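Local coordinates for protein glycoside Hydrolase Family 43_12 (Metagenome, PDB 7JVH) that probably hydrolyses glycosidic bonds in arabinose- or xylose-containing plant cell-wall glycans, at residues 64-69 with 336-341; 115-120 with 465-470; 149-154 with 207-212; 227-232 with 264-269; 421-424 with 430-433. All blocks are in the same frame, centred on the assembly; numbering follows the deposited sequence.

Contact 1: 64-69 with 336-341; sequences PSICRK and TFMLPV
Pro64 sets its ring carbon CB against the forked end of Thr336, 3.7 Å from OG1 and 3.8 Å from CG2, so that both arms of the threonine are met by one apolar carbon. Threonine suits the place because its fork has two characters. With chi1 at -67°, OG1 stands beside the backbone N and CG2 lies anti to it; the methyl offers the proline an apolar surface, while the hydroxyl has its polar partners in Tyr61 O and Asn77 ND2. Two residues further along each segment, a second and looser apolar contact joins Ile66 CD1 to CE of the selenomethionine Met338 at 4.4 Å. The flexible chain of Met338 starts out beside the strand and reaches across at its end. Val318 of strand 316-322 touches Pro64, Ile66 and Met338 alike and links the two patches into one buried core. Between these two segments the contact is made by side chains; nearby, Asp306 of the last blade bonds Ile66 N and Ser65 OG. The first and last propeller sheets are thus brought together, the ring closure expected of the five-bladed beta-propeller of family 43 glycoside hydrolases.

Contact 2: 115-120 with 465-470; sequences CGISAG and QNEACN
Ile117 pushes its longer branch against Asn466 where the five-bladed propeller meets the C-terminal concanavalin A-like beta-sandwich. CG1 packs 3.6 Å from Asn466 CB, the two side chains crossing at about a right angle, and CD1 carries on to 3.8 Å from Gln465 O. Lying anti to the backbone N (chi1 -162°), CG1 extends straight out from the type I turn 116-119, and a branched apolar chain suits a partner surface made of a CB and peptide atoms. Shortening this residue to an alanine removes CG1 and CD1 and would probably leave a gap beside Asn466 CB at the domain interface.

Beside this patch a water bridges the two segments, accepting from Ile117 N (2.8 Å) and donating to Glu467 OE2 (2.7 Å). The other carboxylate oxygen, Glu467 OE1, forms a salt bridge with Arg401, whose NE also bonds Cys115 O, so one arginine holds both segments and fixes the acid that positions the water.

Further back, the corner of 465-470 is stiffened by a classic beta bulge, Gln465 and Asn466 facing Cys469, and by a type I turn from Asn466 to Cys469. Asn466 OD1 folds back to Ala468 N at 2.8 Å as an Asx turn. Asn470 ND2 reaches Asn466 O at 3.2 Å, almost straight (168°), in the carbonyl plane and on a lone pair.

Contact 3: 149-154 with 207-212; sequences NMVVKT and WEYDLE
Val151 and Tyr209 reach for each other from opposite directions, and the van der Waals part of the contact is their meeting, a methyl against the phenol oxygen: Val151 CG1 rests 3.6 Å from Tyr209 OH. Since Tyr209 CG lies anti to the backbone N (chi1 -173°), the ring stands well out from its strand, and a long, rigid tyrosine suits a place where the two strands stand far apart. Val151 also touches Ile138, and the Tyr209 side chain touches Ala184 and Leu186 of strand 184-190.

The polar part gathers on Asp214, which lies just beyond 207-212. Tyr209 OH is hydrogen-bonded to Asp214 OD1, and Asp214 OD2 forms a salt bridge with Lys153 NZ, so this outside carboxylate receives one side chain from each segment. The lysine's positive charge would be expected to keep this acid ionised. Lys153 NZ also ends 4.5 Å from Leu211 O, a loose approach.

Residues 149-154 and 207-210 lie on the third strands of two successive four-stranded blades of the beta-propeller. Their backbones are far apart, the nearest pair of CA atoms being those of Lys153 and Leu211 at 11.4 Å.

The backbone of 149-154 pairs within its own blade, Val151 with Phe165 and Val152 with Met137. At the start of the segment, Asn149 ND2 bonds Phe169 O and Gly171 O, holding strand 148-154 to the chain that leads into the next blade.

Contact 4: 227-232 with 264-269; sequences GGTDIE and SEVIFK
Thr229 plants its methyl between Val266 and Phe268. Its CG2 meets Val266 head on, 3.5 Å from CB and 3.8 Å from each of CG1 and CG2, so that one methyl sits over CB, equally far from the two methyls of the valine. The torsions explain the fit. In Thr229, chi1 of 49° places CG2 beside the backbone N and anti to the carbonyl carbon, giving the hydroxyl the more hindered site between N and C. In Val266, chi1 of -58° puts CG1 beside its own N and CG2 between N and C, which splays the two methyls to either side, so that the threonine methyl comes down on CB itself. Beta-branching suits each side: it gives Thr229 a methyl close to its backbone and Val266 a broad, short surface round CB.

Phe268 comes in across Thr229 at about a right angle. Its CZ lies 3.7 Å from Thr229 CG2, an oblique approach to the ring, and Gly228 C meets the ring edge in plane, 3.9 Å from CZ. Gly227 suits its backbone: a CB there would run into the preceding carbonyl oxygen and crowd Ile231 CD1.

The segment 227-232 belongs to the link from strand 215-226, outermost in one propeller blade, to strand 239-246, innermost in the next. Glu256 OE1 holds Thr229 N, Pro279 of strand 278-279 touches both Thr229 and Phe268, and Val225 of strand 215-226 packs on Phe268, so the contact lies at the seam between these blades.

Contact 5: 421-424 with 430-433; sequences LDAN and PISA
The peptide group that follows Pro430 is met from both sides: Leu421 CD1 lies over one face, 3.7 Å from Pro430 O, and Ala423 CB comes obliquely to the same oxygen from the other, at 3.4 Å. Leu421 CD1 also reaches Pro430 CB at 4.2 Å. The alanine methyl fits close to the carbonyl oxygen, and the leucine reaches over the peptide by its CD1. At the far end, Ile431 CG2 touches Asn424 O at 3.4 Å and Ala423 CB at 4.0 Å. With chi1 at 57°, this methyl is set beside the backbone N of Ile431, which turns it toward 421-424. Asn424 OD1 is hydrogen-bonded to Thr426 OG1, and its side chain comes within about 3 Å (nearest atoms) of a glycerol, probably from the crystallisation liquor.

Both segments belong to one loop between strands 416-418 and 433-437, which lie in the two different sheets of the concanavalin A-like sandwich. Pro430 further touches Thr113 of the propeller domain.

The hydrogen bond across the loop runs from Leu421 N to Ser432 OG, 3.3 Å and 158°. That hydroxyl also bonds Val565 O, for which its own proton is available. Replacing the serine by an alanine would probably leave Leu421 N without this acceptor and Val565 O without this donor. Ser432 is the centre of an inverse gamma turn, in which Ala433 N makes a weak bond to Ile431 O.

How the contacts relate
From the N terminus, the chain opens contact 1 at 64-69 in the first propeller blade and contact 2 at 115-120 before the second. Contact 3 then opens and closes between the second and third blades, and contact 4 follows in series at the junction of the third and fourth; both nest inside the loops of contacts 1 and 2. At 336-341 contact 1 closes, joining last blade to first. Contact 2 is still open, so the two cross. Contact 5 closes a short loop in the C-terminal sandwich, nested inside contact 2, which closes at 465-470 and ties sandwich to propeller. Contacts 2 and 5 are neighbours, their centres about 14 Å apart.

Contact 1: 64-69 with 336-341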
# COMPACT_ATOMS: atom_id res chain seq x y z
N PRO A 64 -0.09 8.39 -0.16
CA PRO A 64 1.23 8.69 -0.72
C PRO A 64 1.77 9.99 -0.17
O PRO A 64 1.04 10.98 -0.07
CB PRO A 64 0.94 8.82 -2.22
CG PRO A 64 -0.49 9.27 -2.29
CD PRO A 64 -1.18 8.63 -1.11
N SER A 65 3.06 9.97 0.19
CA SER A 65 3.78 11.14 0.66
C SER A 65 5.06 11.26 -0.16
O SER A 65 5.68 10.26 -0.51
CB SER A 65 4.11 10.98 2.14
OG SER A 65 4.95 12.02 2.59
N ILE A 66 5.46 12.50 -0.43
CA ILE A 66 6.55 12.80 -1.34
C ILE A 66 7.36 14.01 -0.86
O ILE A 66 6.81 14.98 -0.37
CB ILE A 66 6.03 13.00 -2.79
CG1 ILE A 66 7.18 13.21 -3.76
CG2 ILE A 66 5.03 14.14 -2.86
CD1 ILE A 66 6.79 12.92 -5.21
N CYS A 67 8.68 13.91 -1.02
CA CYS A 67 9.60 14.98 -0.71
C CYS A 67 10.68 15.08 -1.80
O CYS A 67 10.85 14.15 -2.60
CB CYS A 67 10.22 14.75 0.65
SG CYS A 67 11.51 13.50 0.66
N ARG A 68 11.41 16.20 -1.79
CA ARG A 68 12.49 16.44 -2.73
C ARG A 68 13.76 16.92 -2.04
O ARG A 68 13.70 17.77 -1.15
CB ARG A 68 12.06 17.47 -3.78
CG ARG A 68 13.12 17.78 -4.83
CD ARG A 68 12.57 18.71 -5.90
NE ARG A 68 13.65 19.47 -6.53
CZ ARG A 68 13.52 20.23 -7.61
NH1 ARG A 68 12.34 20.40 -8.20
NH2 ARG A 68 14.59 20.85 -8.10
N LYS A 69 14.90 16.36 -2.46
CA LYS A 69 16.23 16.88 -2.17
C LYS A 69 16.98 17.01 -3.50
O LYS A 69 17.26 15.99 -4.16
CB LYS A 69 16.98 15.95 -1.22
CG LYS A 69 18.37 16.45 -0.87
CD LYS A 69 19.20 15.39 -0.20
CE LYS A 69 20.58 15.91 0.12
NZ LYS A 69 21.44 14.85 0.69
N THR A 336 -1.61 4.92 -5.67
CA THR A 336 -0.98 6.26 -5.72
C THR A 336 -1.18 6.88 -7.09
O THR A 336 -0.54 6.44 -8.02
CB THR A 336 0.53 6.18 -5.54
OG1 THR A 336 0.74 5.74 -4.21
CG2 THR A 336 1.20 7.51 -5.74
N PHE A 337 -2.04 7.88 -7.18
CA PHE A 337 -2.30 8.59 -8.45
C PHE A 337 -1.50 9.87 -8.47
O PHE A 337 -1.08 10.33 -7.43
CB PHE A 337 -3.75 9.06 -8.48
CG PHE A 337 -4.74 7.96 -8.72
CD1 PHE A 337 -4.93 6.97 -7.78
CD2 PHE A 337 -5.46 7.92 -9.89
CE1 PHE A 337 -5.85 5.97 -8.01
CE2 PHE A 337 -6.38 6.91 -10.11
CZ PHE A 337 -6.57 5.94 -9.17
N MSE A 338 -1.33 10.47 -9.64
CA MSE A 338 -0.62 11.77 -9.71
C MSE A 338 -1.38 12.71 -10.63
O MSE A 338 -2.17 12.23 -11.42
CB MSE A 338 0.83 11.62 -10.12
CG MSE A 338 1.69 12.71 -9.56
SE MSE A 338 3.44 12.74 -10.31
CE MSE A 338 4.88 12.32 -9.13
N LEU A 339 -1.14 14.01 -10.46
CA LEU A 339 -1.79 15.08 -11.27
C LEU A 339 -0.86 16.30 -11.24
O LEU A 339 -0.14 16.45 -10.27
CB LEU A 339 -3.12 15.44 -10.62
CG LEU A 339 -4.34 14.66 -11.07
CD1 LEU A 339 -5.60 15.28 -10.51
CD2 LEU A 339 -4.42 14.61 -12.58
N PRO A 340 -0.85 17.16 -12.27
CA PRO A 340 -0.02 18.36 -12.25
C PRO A 340 -0.72 19.38 -11.35
O PRO A 340 -1.91 19.37 -11.28
CB PRO A 340 -0.04 18.82 -13.71
CG PRO A 340 -0.64 17.69 -14.47
CD PRO A 340 -1.59 17.05 -13.50
N VAL A 341 0.04 20.25 -10.69
CA VAL A 341 -0.61 21.25 -9.80
C VAL A 341 -0.18 22.66 -10.18
O VAL A 341 1.00 22.93 -10.17
CB VAL A 341 -0.28 20.94 -8.33
CG1 VAL A 341 -0.63 22.10 -7.41
CG2 VAL A 341 -0.97 19.68 -7.85

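Contact 2: 115-120 with 465-470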
# COMPACT_ATOMS: atom_id res chain seq x y z
N CYS A 115 -0.32 -8.21 14.56
CA CYS A 115 -0.96 -7.01 14.05
C CYS A 115 -2.27 -7.33 13.33
O CYS A 115 -2.33 -8.27 12.54
CB CYS A 115 -0.00 -6.34 13.08
SG CYS A 115 -0.45 -4.68 12.49
N GLY A 116 -3.31 -6.54 13.61
CA GLY A 116 -4.55 -6.61 12.88
C GLY A 116 -4.36 -6.15 11.43
O GLY A 116 -3.58 -5.21 11.13
N ILE A 117 -5.09 -6.81 10.52
CA ILE A 117 -4.99 -6.61 9.09
C ILE A 117 -5.17 -5.15 8.69
O ILE A 117 -4.54 -4.69 7.74
CB ILE A 117 -6.00 -7.50 8.34
CG1 ILE A 117 -5.61 -7.62 6.87
CG2 ILE A 117 -7.42 -6.97 8.51
CD1 ILE A 117 -4.37 -8.46 6.63
N SER A 118 -6.01 -4.42 9.43
CA SER A 118 -6.27 -3.01 9.20
C SER A 118 -5.70 -2.12 10.31
O SER A 118 -6.25 -1.06 10.63
CB SER A 118 -7.77 -2.79 9.04
OG SER A 118 -8.45 -2.97 10.25
N ALA A 119 -4.58 -2.57 10.89
CA ALA A 119 -3.82 -1.81 11.87
C ALA A 119 -2.41 -1.58 11.28
O ALA A 119 -2.29 -1.34 10.10
CB ALA A 119 -3.78 -2.57 13.21
N GLY A 120 -1.37 -1.67 12.12
CA GLY A 120 0.00 -1.54 11.67
C GLY A 120 0.32 -0.12 11.22
O GLY A 120 -0.04 0.86 11.89
N GLN A 465 -6.75 -11.61 0.95
CA GLN A 465 -7.20 -10.29 1.40
C GLN A 465 -6.88 -10.16 2.90
O GLN A 465 -6.15 -9.25 3.31
CB GLN A 465 -8.69 -10.13 1.12
CG GLN A 465 -9.38 -8.89 1.70
CD GLN A 465 -8.63 -7.58 1.45
OE1 GLN A 465 -8.27 -6.92 2.41
NE2 GLN A 465 -8.37 -7.22 0.19
N ASN A 466 -7.42 -11.08 3.70
CA ASN A 466 -7.00 -11.25 5.09
C ASN A 466 -7.05 -12.73 5.51
O ASN A 466 -7.46 -13.61 4.73
CB ASN A 466 -7.80 -10.33 6.05
CG ASN A 466 -9.24 -10.71 6.20
OD1 ASN A 466 -9.58 -11.87 6.44
ND2 ASN A 466 -10.11 -9.72 6.08
N GLU A 467 -6.61 -12.99 6.74
CA GLU A 467 -6.49 -14.34 7.27
C GLU A 467 -7.77 -15.20 7.14
O GLU A 467 -7.70 -16.42 7.15
CB GLU A 467 -6.04 -14.32 8.73
CG GLU A 467 -6.96 -13.51 9.67
CD GLU A 467 -6.61 -12.02 9.78
OE1 GLU A 467 -5.61 -11.56 9.21
OE2 GLU A 467 -7.34 -11.33 10.49
N ALA A 468 -8.93 -14.54 7.01
CA ALA A 468 -10.23 -15.20 6.89
C ALA A 468 -10.94 -14.87 5.58
O ALA A 468 -12.13 -15.15 5.42
CB ALA A 468 -11.12 -14.82 8.08
N CYS A 469 -10.19 -14.29 4.64
CA CYS A 469 -10.68 -13.93 3.31
C CYS A 469 -9.57 -14.26 2.34
O CYS A 469 -8.78 -13.38 1.94
CB CYS A 469 -11.05 -12.45 3.28
SG CYS A 469 -12.69 -12.11 3.99
N ASN A 470 -9.48 -15.54 1.98
CA ASN A 470 -8.44 -16.04 1.10
C ASN A 470 -8.82 -17.30 0.34
O ASN A 470 -9.73 -18.03 0.75
CB ASN A 470 -7.14 -16.26 1.88
CG ASN A 470 -7.30 -17.24 3.03
OD1 ASN A 470 -7.41 -18.45 2.83
ND2 ASN A 470 -7.28 -16.72 4.26
O HOH W 1 -6.61 -8.92 11.47

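Contact 3: 149-154 with 207-212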
# COMPACT_ATOMS: atom_id res chain seq x y z
N ASN A 149 2.29 6.93 17.38
CA ASN A 149 3.00 7.90 16.56
C ASN A 149 4.51 7.85 16.79
O ASN A 149 4.98 7.80 17.93
CB ASN A 149 2.43 9.28 16.86
CG ASN A 149 1.08 9.50 16.21
OD1 ASN A 149 0.91 9.19 15.02
ND2 ASN A 149 0.13 10.05 16.97
N MSE A 150 5.26 7.85 15.68
CA MSE A 150 6.70 7.62 15.73
C MSE A 150 7.36 8.17 14.48
O MSE A 150 6.71 8.30 13.44
CB MSE A 150 6.99 6.12 15.86
CG MSE A 150 6.55 5.29 14.67
SE MSE A 150 8.00 5.15 13.34
CE MSE A 150 8.26 3.23 12.99
N VAL A 151 8.66 8.47 14.58
CA VAL A 151 9.44 8.98 13.47
C VAL A 151 10.78 8.24 13.37
O VAL A 151 11.37 7.88 14.39
CB VAL A 151 9.64 10.52 13.57
CG1 VAL A 151 10.44 10.90 14.80
CG2 VAL A 151 10.30 11.07 12.32
N VAL A 152 11.24 8.01 12.14
CA VAL A 152 12.57 7.48 11.85
C VAL A 152 13.33 8.45 10.94
O VAL A 152 12.73 9.21 10.18
CB VAL A 152 12.52 6.07 11.22
CG1 VAL A 152 11.80 5.08 12.12
CG2 VAL A 152 11.85 6.11 9.87
N LYS A 153 14.67 8.41 11.02
CA LYS A 153 15.54 9.38 10.37
C LYS A 153 16.68 8.73 9.60
O LYS A 153 17.06 7.61 9.89
CB LYS A 153 16.14 10.34 11.41
CG LYS A 153 15.10 11.08 12.22
CD LYS A 153 15.67 12.32 12.90
CE LYS A 153 16.72 12.03 13.92
NZ LYS A 153 17.22 13.32 14.47
N THR A 154 17.23 9.49 8.65
CA THR A 154 18.40 9.07 7.88
C THR A 154 19.04 10.26 7.16
O THR A 154 18.38 11.24 6.85
CB THR A 154 18.06 7.99 6.84
OG1 THR A 154 19.26 7.53 6.22
CG2 THR A 154 17.13 8.52 5.76
N TRP A 207 1.89 21.20 16.84
CA TRP A 207 2.83 21.24 17.95
C TRP A 207 4.13 21.81 17.44
O TRP A 207 4.51 21.55 16.31
CB TRP A 207 3.17 19.83 18.43
CG TRP A 207 2.05 19.03 18.99
CD1 TRP A 207 1.12 18.33 18.31
CD2 TRP A 207 1.79 18.79 20.38
NE1 TRP A 207 0.28 17.68 19.17
CE2 TRP A 207 0.66 17.95 20.45
CE3 TRP A 207 2.39 19.21 21.58
CZ2 TRP A 207 0.11 17.53 21.67
CZ3 TRP A 207 1.85 18.79 22.79
CH2 TRP A 207 0.71 17.96 22.82
N GLU A 208 4.83 22.57 18.30
CA GLU A 208 6.23 22.89 18.08
C GLU A 208 7.02 21.60 18.32
O GLU A 208 6.65 20.79 19.18
CB GLU A 208 6.70 24.00 19.02
CG GLU A 208 8.02 24.65 18.62
CD GLU A 208 8.35 25.90 19.45
OE1 GLU A 208 7.41 26.53 19.98
OE2 GLU A 208 9.55 26.27 19.56
N TYR A 209 8.10 21.41 17.56
CA TYR A 209 8.88 20.18 17.57
C TYR A 209 10.31 20.51 17.96
O TYR A 209 10.87 21.50 17.51
CB TYR A 209 8.82 19.51 16.19
CG TYR A 209 9.45 18.13 16.06
CD1 TYR A 209 8.72 16.97 16.36
CD2 TYR A 209 10.75 17.97 15.58
CE1 TYR A 209 9.29 15.71 16.21
CE2 TYR A 209 11.32 16.72 15.43
CZ TYR A 209 10.59 15.58 15.74
OH TYR A 209 11.17 14.33 15.59
N ASP A 210 10.89 19.66 18.82
CA ASP A 210 12.24 19.81 19.30
C ASP A 210 13.15 18.91 18.47
O ASP A 210 13.05 17.69 18.56
CB ASP A 210 12.32 19.44 20.78
CG ASP A 210 13.70 19.71 21.38
OD1 ASP A 210 14.72 19.39 20.73
OD2 ASP A 210 13.77 20.26 22.50
N LEU A 211 14.03 19.53 17.67
CA LEU A 211 14.88 18.82 16.73
C LEU A 211 15.95 18.00 17.44
O LEU A 211 16.26 16.90 17.02
CB LEU A 211 15.51 19.79 15.73
CG LEU A 211 14.47 20.48 14.84
CD1 LEU A 211 14.93 21.88 14.44
CD2 LEU A 211 14.13 19.64 13.61
N GLU A 212 16.48 18.54 18.54
CA GLU A 212 17.48 17.84 19.35
C GLU A 212 16.91 16.56 19.93
O GLU A 212 17.49 15.49 19.76
CB GLU A 212 18.03 18.76 20.45
CG GLU A 212 18.70 20.01 19.89
CD GLU A 212 17.72 21.12 19.51
OE1 GLU A 212 16.73 21.32 20.25
OE2 GLU A 212 17.93 21.78 18.47

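Contact 4: 227-232 with 264-269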
# COMPACT_ATOMS: atom_id res chain seq x y z
N GLY A 227 -13.02 20.09 12.77
CA GLY A 227 -14.01 19.45 11.93
C GLY A 227 -13.62 19.38 10.45
O GLY A 227 -13.51 18.28 9.88
N GLY A 228 -13.44 20.55 9.84
CA GLY A 228 -13.12 20.69 8.42
C GLY A 228 -13.26 22.12 7.92
O GLY A 228 -13.19 23.06 8.72
N THR A 229 -13.46 22.27 6.61
CA THR A 229 -13.62 23.59 5.96
C THR A 229 -14.87 24.35 6.43
O THR A 229 -14.88 25.58 6.46
CB THR A 229 -13.69 23.48 4.43
OG1 THR A 229 -14.64 22.48 4.07
CG2 THR A 229 -12.33 23.12 3.84
N ASP A 230 -15.92 23.61 6.78
CA ASP A 230 -17.16 24.18 7.31
C ASP A 230 -17.84 23.20 8.27
O ASP A 230 -18.47 22.22 7.84
CB ASP A 230 -18.11 24.55 6.17
CG ASP A 230 -19.42 25.15 6.66
OD1 ASP A 230 -19.53 25.47 7.86
OD2 ASP A 230 -20.36 25.32 5.86
N ILE A 231 -17.71 23.48 9.58
CA ILE A 231 -18.14 22.57 10.65
C ILE A 231 -19.65 22.31 10.64
O ILE A 231 -20.08 21.20 10.95
CB ILE A 231 -17.66 23.06 12.03
CG1 ILE A 231 -17.74 21.93 13.06
CG2 ILE A 231 -18.45 24.28 12.50
CD1 ILE A 231 -16.67 22.02 14.14
N GLU A 232 -20.44 23.32 10.25
CA GLU A 232 -21.89 23.18 10.09
C GLU A 232 -22.29 21.99 9.20
O GLU A 232 -23.35 21.41 9.39
CB GLU A 232 -22.51 24.47 9.53
CG GLU A 232 -22.65 25.62 10.52
CD GLU A 232 -23.34 26.85 9.96
OE1 GLU A 232 -24.12 26.79 8.97
OE2 GLU A 232 -23.10 27.91 10.55
N SER A 264 -11.82 13.59 -0.42
CA SER A 264 -11.51 14.86 -1.09
C SER A 264 -10.27 15.44 -0.45
O SER A 264 -9.79 14.92 0.54
CB SER A 264 -12.65 15.85 -0.93
OG SER A 264 -12.59 16.38 0.36
N GLU A 265 -9.76 16.53 -1.01
CA GLU A 265 -8.68 17.29 -0.43
C GLU A 265 -9.09 18.75 -0.41
O GLU A 265 -9.65 19.24 -1.38
CB GLU A 265 -7.39 17.11 -1.21
CG GLU A 265 -6.16 17.54 -0.42
CD GLU A 265 -5.64 16.49 0.53
OE1 GLU A 265 -6.21 15.36 0.58
OE2 GLU A 265 -4.66 16.79 1.22
N VAL A 266 -8.79 19.41 0.71
CA VAL A 266 -9.17 20.78 0.96
C VAL A 266 -7.91 21.55 1.33
O VAL A 266 -6.88 20.94 1.63
CB VAL A 266 -10.24 20.87 2.06
CG1 VAL A 266 -11.46 20.07 1.67
CG2 VAL A 266 -9.70 20.39 3.40
N ILE A 267 -7.99 22.89 1.31
CA ILE A 267 -6.83 23.74 1.47
C ILE A 267 -7.18 24.99 2.30
O ILE A 267 -8.21 25.64 2.07
CB ILE A 267 -6.24 24.17 0.11
CG1 ILE A 267 -4.89 24.89 0.29
CG2 ILE A 267 -7.21 25.07 -0.65
CD1 ILE A 267 -3.73 23.97 0.61
N PHE A 268 -6.28 25.32 3.24
CA PHE A 268 -6.39 26.43 4.17
C PHE A 268 -5.12 27.25 4.06
O PHE A 268 -4.06 26.70 3.73
CB PHE A 268 -6.45 25.91 5.61
CG PHE A 268 -7.66 25.07 5.93
CD1 PHE A 268 -7.66 23.70 5.71
CD2 PHE A 268 -8.79 25.66 6.48
CE1 PHE A 268 -8.77 22.94 6.01
CE2 PHE A 268 -9.91 24.89 6.78
CZ PHE A 268 -9.89 23.53 6.55
N LYS A 269 -5.19 28.55 4.38
CA LYS A 269 -3.99 29.38 4.52
C LYS A 269 -4.01 30.27 5.77
O LYS A 269 -5.07 30.56 6.33
CB LYS A 269 -3.77 30.21 3.25
CG LYS A 269 -4.61 31.47 3.13
CD LYS A 269 -4.38 32.18 1.80
CE LYS A 269 -5.26 33.41 1.65
NZ LYS A 269 -4.63 34.64 2.23

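Contact 5: 421-424 with 430-433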
# COMPACT_ATOMS: atom_id res chain seq x y z
N LEU A 421 6.38 -22.34 8.82
CA LEU A 421 6.18 -21.88 10.18
C LEU A 421 4.98 -22.63 10.78
O LEU A 421 4.27 -23.35 10.07
CB LEU A 421 5.93 -20.38 10.21
CG LEU A 421 7.06 -19.45 9.76
CD1 LEU A 421 6.59 -18.00 9.74
CD2 LEU A 421 8.29 -19.61 10.64
N ASP A 422 4.78 -22.47 12.09
CA ASP A 422 3.73 -23.18 12.82
C ASP A 422 2.31 -22.76 12.43
O ASP A 422 1.41 -23.59 12.43
CB ASP A 422 3.94 -23.04 14.32
CG ASP A 422 5.11 -23.86 14.82
OD1 ASP A 422 5.44 -24.90 14.20
OD2 ASP A 422 5.70 -23.49 15.86
N ALA A 423 2.14 -21.49 12.08
CA ALA A 423 0.83 -20.90 11.87
C ALA A 423 0.19 -21.36 10.57
O ALA A 423 0.86 -21.38 9.53
CB ALA A 423 0.92 -19.38 11.90
N ASN A 424 -1.10 -21.71 10.61
CA ASN A 424 -1.88 -21.91 9.41
C ASN A 424 -2.36 -20.55 8.88
O ASN A 424 -2.18 -19.53 9.51
CB ASN A 424 -3.01 -22.94 9.61
CG ASN A 424 -4.19 -22.41 10.37
OD1 ASN A 424 -4.57 -21.23 10.25
ND2 ASN A 424 -4.81 -23.28 11.17
N PRO A 430 2.54 -14.64 12.06
CA PRO A 430 3.36 -14.69 10.85
C PRO A 430 3.16 -16.04 10.13
O PRO A 430 3.15 -17.06 10.80
CB PRO A 430 4.80 -14.56 11.37
CG PRO A 430 4.73 -14.89 12.82
CD PRO A 430 3.33 -14.59 13.30
N ILE A 431 2.96 -16.00 8.81
CA ILE A 431 2.81 -17.21 7.99
C ILE A 431 3.91 -17.27 6.92
O ILE A 431 4.40 -16.25 6.47
CB ILE A 431 1.41 -17.32 7.33
CG1 ILE A 431 1.09 -16.10 6.48
CG2 ILE A 431 0.36 -17.48 8.40
CD1 ILE A 431 -0.24 -16.20 5.76
N SER A 432 4.31 -18.49 6.56
CA SER A 432 5.39 -18.74 5.62
C SER A 432 4.85 -18.65 4.20
O SER A 432 4.56 -19.66 3.57
CB SER A 432 6.05 -20.10 5.88
OG SER A 432 5.06 -21.08 6.10
N ALA A 433 4.70 -17.42 3.72
CA ALA A 433 4.21 -17.10 2.40
C ALA A 433 4.82 -15.77 1.92
O ALA A 433 5.01 -14.85 2.70
CB ALA A 433 2.70 -17.03 2.41